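Dipicolinate synthase subunit B (Bacillus halodurans, PDB 3LQK) is probably the flavoprotein-family subunit of dipicolinate synthase, the enzyme that makes the dipicolinic acid of bacterial spores. Local coordinates at residues 27-30 and 31-35. Residues are numbered along the deposited sequence; the frame is centred on the assembly and turned at random.
Sequences QMER and LVELG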
loop_
_atom_site.group_PDB
_atom_site.type_symbol
_atom_site.label_atom_id
_atom_site.label_comp_id
_atom_site.label_asym_id
_atom_site.label_seq_id
_atom_site.Cartn_x
_atom_site.Cartn_y
_atom_site.Cartn_z
ATOM N N GLN A 27 -9.836 33.337 -3.492
ATOM C CA GLN A 27 -10.905 32.361 -3.190
ATOM C C GLN A 27 -11.292 32.426 -1.718
ATOM O O GLN A 27 -12.485 32.281 -1.369
ATOM C CB GLN A 27 -10.492 30.951 -3.571
ATOM C CG GLN A 27 -10.174 30.783 -5.031
ATOM C CD GLN A 27 -11.260 31.351 -5.915
ATOM O OE1 GLN A 27 -12.470 31.169 -5.669
ATOM N NE2 GLN A 27 -10.847 32.068 -6.935
HETATM N N MSE A 28 -10.300 32.683 -0.856
HETATM C CA MSE A 28 -10.616 32.926 0.560
HETATM C C MSE A 28 -11.571 34.133 0.695
HETATM O O MSE A 28 -12.528 34.130 1.472
HETATM C CB MSE A 28 -9.324 33.165 1.349
HETATM C CG MSE A 28 -9.546 33.245 2.819
HETATM SE SE MSE A 28 -7.996 33.768 3.873
HETATM C CE MSE A 28 -6.875 32.204 3.538
ATOM N N GLU A 29 -11.279 35.170 -0.072
ATOM C CA GLU A 29 -12.083 36.362 -0.078
ATOM C C GLU A 29 -13.526 36.093 -0.585
ATOM O O GLU A 29 -14.493 36.543 0.047
ATOM C CB GLU A 29 -11.366 37.472 -0.875
ATOM C CG GLU A 29 -12.338 38.616 -1.310
ATOM C CD GLU A 29 -12.792 39.514 -0.164
ATOM O OE1 GLU A 29 -12.153 39.443 0.913
ATOM O OE2 GLU A 29 -13.775 40.333 -0.364
ATOM N N ARG A 30 -13.688 35.319 -1.658
ATOM C CA ARG A 30 -15.033 34.916 -2.095
ATOM C C ARG A 30 -15.827 34.174 -1.032
ATOM O O ARG A 30 -17.039 34.347 -0.928
ATOM C CB ARG A 30 -15.011 33.953 -3.281
ATOM C CG ARG A 30 -15.107 34.551 -4.590
ATOM C CD ARG A 30 -14.792 33.516 -5.670
ATOM N NE ARG A 30 -15.996 32.887 -6.222
ATOM C CZ ARG A 30 -15.985 31.809 -6.998
ATOM N NH1 ARG A 30 -14.825 31.183 -7.290
ATOM N NH2 ARG A 30 -17.123 31.382 -7.495
ATOM N N LEU A 31 -15.189 33.274 -0.301
ATOM C CA LEU A 31 -15.936 32.566 0.736
ATOM C C LEU A 31 -16.472 33.558 1.761
ATOM O O LEU A 31 -17.593 33.425 2.170
ATOM C CB LEU A 31 -15.080 31.504 1.432
ATOM C CG LEU A 31 -14.501 30.356 0.626
ATOM C CD1 LEU A 31 -13.728 29.386 1.587
ATOM C CD2 LEU A 31 -15.681 29.698 -0.105
ATOM N N VAL A 32 -15.656 34.530 2.188
ATOM C CA VAL A 32 -16.104 35.524 3.189
ATOM C C VAL A 32 -17.257 36.340 2.583
ATOM O O VAL A 32 -18.251 36.626 3.234
ATOM C CB VAL A 32 -14.915 36.481 3.656
ATOM C CG1 VAL A 32 -15.415 37.673 4.483
ATOM C CG2 VAL A 32 -13.879 35.725 4.431
ATOM N N GLU A 33 -17.143 36.670 1.317
ATOM C CA GLU A 33 -18.196 37.430 0.621
ATOM C C GLU A 33 -19.478 36.654 0.465
ATOM O O GLU A 33 -20.537 37.250 0.462
ATOM C CB GLU A 33 -17.736 37.804 -0.782
ATOM C CG GLU A 33 -16.638 38.834 -0.805
ATOM C CD GLU A 33 -16.018 39.030 -2.214
ATOM O OE1 GLU A 33 -16.392 38.341 -3.235
ATOM O OE2 GLU A 33 -15.123 39.887 -2.264
ATOM N N LEU A 34 -19.381 35.332 0.327
ATOM C CA LEU A 34 -20.535 34.443 0.345
ATOM C C LEU A 34 -21.061 34.093 1.782
ATOM O O LEU A 34 -21.957 33.253 1.950
ATOM C CB LEU A 34 -20.131 33.154 -0.357
ATOM C CG LEU A 34 -19.873 33.236 -1.865
ATOM C CD1 LEU A 34 -19.097 31.986 -2.355
ATOM C CD2 LEU A 34 -21.176 33.336 -2.572
ATOM N N GLY A 35 -20.446 34.676 2.808
ATOM C CA GLY A 35 -20.956 34.636 4.162
ATOM C C GLY A 35 -20.229 33.702 5.131
ATOM O O GLY A 35 -20.646 33.561 6.279
#
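Leu31, Val32, Glu33 and Leu34 each give their backbone N-H to the carbonyl four residues earlier, on Gln27, Met28, Glu29 and Arg30. These bonds close the last part of helix 25-33, with Leu34 just past its end. The shortest of the four bonds runs from Leu34 N to Arg30 O, at 2.8 Å. The helix ends in a Schellman motif at Gly35, which has positive phi (105°). Gly35 N bonds back to Val32 O at 3.0 Å.

Nonpolar side chains lie against the same carbonyls. CG of Leu34 comes within 3.2 Å of Arg30 O. CG of Leu31 sits 3.4 Å from Gln27 O, and CG2 of Val32 is 3.6 Å from Met28 O.

Among the polar side chains, Arg30 turns back along the helix to Gln27. With the chain bent at chi3 (96°), Arg30 NH1 donates to Gln27 OE1 at 2.9 Å. NH1 also bonds to Glu174 O, and two oxygens share this one nitrogen.

The helix is the crossover of a beta-alpha-beta unit. Met28 and Leu31 pack on Phe12 of strand 9-13 and, with Val32, on Val38 of strand 37-41. Gln27, Arg30 and Leu31 meet helix 176-184.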